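Local structure of spectinomycin 9-adenylyltransferase (6SXJ) at residues K62-I76 / E105-E117. The protein transfers the adenylyl group of ATP to the 9-hydroxyl of spectinomycin, giving bacteria resistance to this antibiotic but not to streptomycin. Residues are numbered along the deposited sequence; the frame is centred on the assembly and turned at random.
Sequences KEILIQKIRPISKKI and EFIYGEWLQELYE
Ile69 sets its CG2 methyl over the centre of the Tyr108 ring, 3.5 Å from the centroid, a CH-pi contact almost exactly on the ring normal. At chi1 -66° CG1 stands beside the backbone N, leaving CG2 turned to the ring, a use that suits a beta-branched residue. Phe106 offers a flat apolar ring, with Leu65 CD1 over one face, toward the rim, and Ile66 CG1 at its edge, 3.7 Å from CZ. Ile66 CG2 also lies over one face of Tyr116, whose opposite face has Leu112 O above it and whose hydroxyl donates to Ile107 O.

Glu110 OE2, in the plane of the Tyr108 ring, takes an apparently very short bond of doubtful length from Tyr108 OH, lies 2.7 Å from Ser73 OG and forms a salt bridge with Lys75 NZ (3.3 Å), whose ammonium would probably keep the buried carboxylate charged. Lys75 is long enough to fold back and bond Arg70 O as well. Gln113, an amide that both donates and accepts, links carboxylate to arginine: NE2 donates to Glu110 OE1, while OE1 accepts from Arg70 NH1 at 2.9 Å.

Lys62 NZ bonds weakly to Glu105 O and more strongly to Pro122 O. In this nucleotidyltransferase domain, residues 62-69 of helix 59-69 run alongside residues 106-108 of strand 103-108, in nearly the same direction; Glu105 and Phe106 form a classic beta bulge opposite Ile89 of strand 85-91, and helix 113-117 closes over Ile66 and Arg70.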
loop_
_atom_site.group_PDB
_atom_site.type_symbol
_atom_site.label_atom_id
_atom_site.label_comp_id
_atom_site.label_asym_id
_atom_site.label_seq_id
_atom_site.Cartn_x
_atom_site.Cartn_y
_atom_site.Cartn_z
ATOM N N LYS A 62 -10.951 5.766 16.293
ATOM C CA LYS A 62 -9.987 6.093 15.251
ATOM C C LYS A 62 -8.907 7.025 15.783
ATOM O O LYS A 62 -7.725 6.856 15.468
ATOM C CB LYS A 62 -10.694 6.720 14.049
ATOM C CG LYS A 62 -11.776 5.840 13.437
ATOM C CD LYS A 62 -12.598 6.611 12.409
ATOM C CE LYS A 62 -13.660 5.729 11.759
ATOM N NZ LYS A 62 -14.262 6.379 10.554
ATOM N N GLU A 63 -9.291 8.020 16.584
ATOM C CA GLU A 63 -8.294 8.903 17.181
ATOM C C GLU A 63 -7.352 8.124 18.092
ATOM O O GLU A 63 -6.136 8.357 18.090
ATOM C CB GLU A 63 -8.991 10.023 17.950
ATOM C CG GLU A 63 -8.071 11.140 18.408
ATOM C CD GLU A 63 -8.819 12.232 19.157
ATOM O OE1 GLU A 63 -9.916 12.621 18.699
ATOM O OE2 GLU A 63 -8.312 12.698 20.201
ATOM N N ILE A 64 -7.894 7.189 18.875
ATOM C CA ILE A 64 -7.051 6.357 19.731
ATOM C C ILE A 64 -6.035 5.602 18.886
ATOM O O ILE A 64 -4.829 5.637 19.154
ATOM C CB ILE A 64 -7.907 5.383 20.557
ATOM C CG1 ILE A 64 -8.967 6.125 21.367
ATOM C CG2 ILE A 64 -7.013 4.561 21.471
ATOM C CD1 ILE A 64 -9.967 5.190 22.037
ATOM N N LEU A 65 -6.515 4.904 17.852
ATOM C CA LEU A 65 -5.622 4.156 16.975
ATOM C C LEU A 65 -4.524 5.054 16.430
ATOM O O LEU A 65 -3.341 4.698 16.451
ATOM C CB LEU A 65 -6.413 3.528 15.826
ATOM C CG LEU A 65 -7.409 2.435 16.195
ATOM C CD1 LEU A 65 -7.985 1.819 14.933
ATOM C CD2 LEU A 65 -6.751 1.356 17.067
ATOM N N ILE A 66 -4.899 6.233 15.933
ATOM C CA ILE A 66 -3.884 7.148 15.430
ATOM C C ILE A 66 -2.916 7.517 16.545
ATOM O O ILE A 66 -1.697 7.580 16.342
ATOM C CB ILE A 66 -4.525 8.407 14.821
ATOM C CG1 ILE A 66 -5.367 8.063 13.592
ATOM C CG2 ILE A 66 -3.426 9.397 14.473
ATOM C CD1 ILE A 66 -6.323 9.181 13.189
ATOM N N GLN A 67 -3.449 7.802 17.731
ATOM C CA GLN A 67 -2.601 8.228 18.836
ATOM C C GLN A 67 -1.647 7.117 19.241
ATOM O O GLN A 67 -0.455 7.360 19.452
ATOM C CB GLN A 67 -3.463 8.635 20.029
ATOM C CG GLN A 67 -3.772 10.118 20.137
ATOM C CD GLN A 67 -4.553 10.446 21.400
ATOM O OE1 GLN A 67 -4.385 9.795 22.433
ATOM N NE2 GLN A 67 -5.413 11.454 21.321
ATOM N N LYS A 68 -2.155 5.888 19.341
ATOM C CA LYS A 68 -1.342 4.780 19.828
ATOM C C LYS A 68 -0.421 4.226 18.752
ATOM O O LYS A 68 0.653 3.705 19.071
ATOM C CB LYS A 68 -2.251 3.675 20.378
ATOM C CG LYS A 68 -2.921 4.013 21.715
ATOM C CD LYS A 68 -1.937 4.666 22.685
ATOM C CE LYS A 68 -2.617 5.164 23.941
ATOM N NZ LYS A 68 -2.688 4.093 24.970
ATOM N N ILE A 69 -0.795 4.337 17.476
ATOM C CA ILE A 69 0.097 3.811 16.448
ATOM C C ILE A 69 1.237 4.781 16.161
ATOM O O ILE A 69 2.353 4.359 15.830
ATOM C CB ILE A 69 -0.676 3.477 15.163
ATOM C CG1 ILE A 69 -1.652 2.328 15.425
ATOM C CG2 ILE A 69 0.308 3.112 14.059
ATOM C CD1 ILE A 69 -2.410 1.878 14.193
ATOM N N ARG A 70 0.986 6.079 16.281
ATOM C CA ARG A 70 1.964 7.057 15.820
ATOM C C ARG A 70 3.323 6.920 16.486
ATOM O O ARG A 70 4.338 7.047 15.777
ATOM C CB ARG A 70 1.403 8.471 16.031
ATOM C CG ARG A 70 2.445 9.578 15.950
ATOM C CD ARG A 70 1.785 10.949 15.813
ATOM N NE ARG A 70 0.654 11.087 16.724
ATOM C CZ ARG A 70 -0.430 11.811 16.473
ATOM N NH1 ARG A 70 -0.536 12.471 15.330
ATOM N NH2 ARG A 70 -1.406 11.879 17.369
ATOM N N PRO A 71 3.432 6.681 17.796
ATOM C CA PRO A 71 4.766 6.648 18.421
ATOM C C PRO A 71 5.614 5.471 17.982
ATOM O O PRO A 71 6.844 5.532 18.106
ATOM C CB PRO A 71 4.463 6.564 19.926
ATOM C CG PRO A 71 2.958 6.705 20.067
ATOM C CD PRO A 71 2.364 6.336 18.752
ATOM N N ILE A 72 5.004 4.401 17.480
ATOM C CA ILE A 72 5.723 3.170 17.193
ATOM C C ILE A 72 5.932 2.973 15.703
ATOM O O ILE A 72 6.401 1.911 15.281
ATOM C CB ILE A 72 5.010 1.959 17.808
ATOM C CG1 ILE A 72 3.599 1.820 17.247
ATOM C CG2 ILE A 72 4.931 2.100 19.317
ATOM C CD1 ILE A 72 3.029 0.421 17.406
ATOM N N SER A 73 5.587 3.961 14.888
ATOM C CA SER A 73 5.794 3.885 13.454
ATOM C C SER A 73 6.896 4.853 13.057
ATOM O O SER A 73 7.031 5.923 13.654
ATOM C CB SER A 73 4.499 4.214 12.694
ATOM O OG SER A 73 4.744 4.582 11.351
ATOM N N LYS A 74 7.647 4.489 12.018
ATOM C CA LYS A 74 8.661 5.383 11.486
ATOM C C LYS A 74 8.009 6.678 11.010
ATOM O O LYS A 74 6.885 6.678 10.504
ATOM C CB LYS A 74 9.396 4.721 10.324
ATOM C CG LYS A 74 10.552 5.531 9.751
ATOM C CD LYS A 74 10.943 5.006 8.368
ATOM C CE LYS A 74 12.193 5.704 7.824
ATOM N NZ LYS A 74 13.391 4.807 7.798
ATOM N N LYS A 75 8.731 7.784 11.158
ATOM C CA LYS A 75 8.329 9.064 10.593
ATOM C C LYS A 75 9.213 9.382 9.398
ATOM O O LYS A 75 10.412 9.068 9.396
ATOM C CB LYS A 75 8.409 10.185 11.627
ATOM C CG LYS A 75 7.150 10.306 12.478
ATOM C CD LYS A 75 7.241 9.395 13.694
ATOM C CE LYS A 75 5.902 9.272 14.404
ATOM N NZ LYS A 75 4.957 8.408 13.649
ATOM N N ILE A 76 8.605 10.008 8.387
ATOM C CA ILE A 76 9.284 10.256 7.123
ATOM C C ILE A 76 10.582 11.004 7.366
ATOM O O ILE A 76 10.678 11.867 8.245
ATOM C CB ILE A 76 8.370 11.046 6.167
ATOM C CG1 ILE A 76 7.253 10.146 5.635
ATOM C CG2 ILE A 76 9.188 11.637 5.026
ATOM C CD1 ILE A 76 5.962 10.896 5.327
ATOM N N GLU A 105 -12.886 1.670 6.065
ATOM C CA GLU A 105 -13.352 2.255 7.317
ATOM C C GLU A 105 -12.332 3.169 7.976
ATOM O O GLU A 105 -12.716 4.082 8.716
ATOM C CB GLU A 105 -13.721 1.138 8.305
ATOM C CG GLU A 105 -13.980 1.623 9.730
ATOM C CD GLU A 105 -15.301 2.359 9.851
ATOM O OE1 GLU A 105 -16.055 2.378 8.868
ATOM O OE2 GLU A 105 -15.602 2.910 10.926
ATOM N N PHE A 106 -11.045 2.930 7.756
ATOM C CA PHE A 106 -10.009 3.646 8.480
ATOM C C PHE A 106 -8.678 3.320 7.834
ATOM O O PHE A 106 -8.475 2.213 7.325
ATOM C CB PHE A 106 -9.994 3.259 9.965
ATOM C CG PHE A 106 -8.840 3.834 10.735
ATOM C CD1 PHE A 106 -8.916 5.107 11.264
ATOM C CD2 PHE A 106 -7.677 3.092 10.940
ATOM C CE1 PHE A 106 -7.862 5.641 11.977
ATOM C CE2 PHE A 106 -6.614 3.624 11.650
ATOM C CZ PHE A 106 -6.711 4.902 12.173
ATOM N N ILE A 107 -7.775 4.292 7.859
ATOM C CA ILE A 107 -6.426 4.097 7.351
ATOM C C ILE A 107 -5.462 4.825 8.273
ATOM O O ILE A 107 -5.610 6.031 8.501
ATOM C CB ILE A 107 -6.274 4.602 5.905
ATOM C CG1 ILE A 107 -4.801 4.592 5.485
ATOM C CG2 ILE A 107 -6.866 6.003 5.768
ATOM C CD1 ILE A 107 -4.231 3.182 5.235
ATOM N N TYR A 108 -4.476 4.095 8.800
ATOM C CA TYR A 108 -3.272 4.700 9.343
ATOM C C TYR A 108 -2.203 4.670 8.262
ATOM O O TYR A 108 -1.944 3.617 7.669
ATOM C CB TYR A 108 -2.731 3.996 10.594
ATOM C CG TYR A 108 -1.561 4.789 11.151
ATOM C CD1 TYR A 108 -1.750 5.742 12.144
ATOM C CD2 TYR A 108 -0.282 4.634 10.634
ATOM C CE1 TYR A 108 -0.692 6.498 12.624
ATOM C CE2 TYR A 108 0.775 5.379 11.107
ATOM C CZ TYR A 108 0.565 6.317 12.095
ATOM O OH TYR A 108 1.625 7.065 12.557
ATOM N N GLY A 109 -1.584 5.823 8.017
ATOM C CA GLY A 109 -0.534 5.958 7.026
ATOM C C GLY A 109 0.264 7.223 7.270
ATOM O O GLY A 109 -0.315 8.260 7.612
ATOM N N GLU A 110 1.585 7.158 7.100
ATOM C CA GLU A 110 2.428 8.288 7.465
ATOM C C GLU A 110 2.280 9.460 6.507
ATOM O O GLU A 110 2.551 10.594 6.907
ATOM C CB GLU A 110 3.894 7.855 7.529
ATOM C CG GLU A 110 4.227 6.990 8.738
ATOM C CD GLU A 110 3.959 7.690 10.054
ATOM O OE1 GLU A 110 4.155 8.922 10.134
ATOM O OE2 GLU A 110 3.527 7.011 11.010
ATOM N N TRP A 111 1.870 9.220 5.257
ATOM C CA TRP A 111 1.587 10.327 4.345
ATOM C C TRP A 111 0.455 11.210 4.848
ATOM O O TRP A 111 0.258 12.304 4.311
ATOM C CB TRP A 111 1.237 9.806 2.948
ATOM C CG TRP A 111 -0.019 8.982 2.901
ATOM C CD1 TRP A 111 -1.274 9.420 2.614
ATOM C CD2 TRP A 111 -0.133 7.575 3.148
ATOM N NE1 TRP A 111 -2.166 8.377 2.672
ATOM C CE2 TRP A 111 -1.488 7.233 2.991
ATOM C CE3 TRP A 111 0.785 6.573 3.476
ATOM C CZ2 TRP A 111 -1.951 5.934 3.160
ATOM C CZ3 TRP A 111 0.324 5.286 3.646
ATOM C CH2 TRP A 111 -1.030 4.975 3.489
ATOM N N LEU A 112 -0.275 10.767 5.870
ATOM C CA LEU A 112 -1.394 11.496 6.441
ATOM C C LEU A 112 -1.046 12.183 7.757
ATOM O O LEU A 112 -1.935 12.755 8.404
ATOM C CB LEU A 112 -2.569 10.542 6.663
ATOM C CG LEU A 112 -3.326 9.978 5.464
ATOM C CD1 LEU A 112 -4.216 8.839 5.928
ATOM C CD2 LEU A 112 -4.149 11.074 4.783
ATOM N N GLN A 113 0.220 12.146 8.173
ATOM C CA GLN A 113 0.568 12.633 9.505
ATOM C C GLN A 113 0.288 14.129 9.639
ATOM O O GLN A 113 -0.316 14.570 10.621
ATOM C CB GLN A 113 2.033 12.319 9.811
ATOM C CG GLN A 113 2.389 12.375 11.294
ATOM C CD GLN A 113 1.638 11.366 12.124
ATOM O OE1 GLN A 113 0.674 11.705 12.814
ATOM N NE2 GLN A 113 2.082 10.116 12.078
ATOM N N GLU A 114 0.730 14.932 8.672
ATOM C CA GLU A 114 0.466 16.369 8.738
ATOM C C GLU A 114 -1.016 16.635 8.955
ATOM O O GLU A 114 -1.402 17.439 9.810
ATOM C CB GLU A 114 0.942 17.052 7.464
ATOM C CG GLU A 114 2.436 17.260 7.403
ATOM C CD GLU A 114 2.844 18.134 6.235
ATOM O OE1 GLU A 114 3.596 19.110 6.455
ATOM O OE2 GLU A 114 2.410 17.845 5.096
ATOM N N LEU A 115 -1.865 15.927 8.211
ATOM C CA LEU A 115 -3.303 16.076 8.388
ATOM C C LEU A 115 -3.757 15.554 9.743
ATOM O O LEU A 115 -4.648 16.142 10.366
ATOM C CB LEU A 115 -4.038 15.345 7.277
ATOM C CG LEU A 115 -4.173 16.068 5.939
ATOM C CD1 LEU A 115 -2.843 16.435 5.327
ATOM C CD2 LEU A 115 -4.975 15.128 5.046
ATOM N N TYR A 116 -3.197 14.427 10.197
ATOM C CA TYR A 116 -3.506 13.956 11.542
ATOM C C TYR A 116 -3.281 15.072 12.558
ATOM O O TYR A 116 -4.106 15.298 13.453
ATOM C CB TYR A 116 -2.644 12.739 11.899
ATOM C CG TYR A 116 -2.977 11.447 11.169
ATOM C CD1 TYR A 116 -4.261 11.181 10.707
ATOM C CD2 TYR A 116 -1.995 10.488 10.954
ATOM C CE1 TYR A 116 -4.553 9.996 10.049
ATOM C CE2 TYR A 116 -2.276 9.301 10.298
ATOM C CZ TYR A 116 -3.550 9.052 9.858
ATOM O OH TYR A 116 -3.815 7.864 9.211
ATOM N N GLU A 117 -2.162 15.788 12.422
ATOM C CA GLU A 117 -1.851 16.881 13.333
ATOM C C GLU A 117 -2.881 17.997 13.243
ATOM O O GLU A 117 -3.089 18.725 14.219
ATOM C CB GLU A 117 -0.454 17.433 13.035
ATOM C CG GLU A 117 0.670 16.402 13.097
ATOM C CD GLU A 117 0.891 15.847 14.496
ATOM O OE1 GLU A 117 1.696 14.901 14.649
ATOM O OE2 GLU A 117 0.262 16.357 15.447
#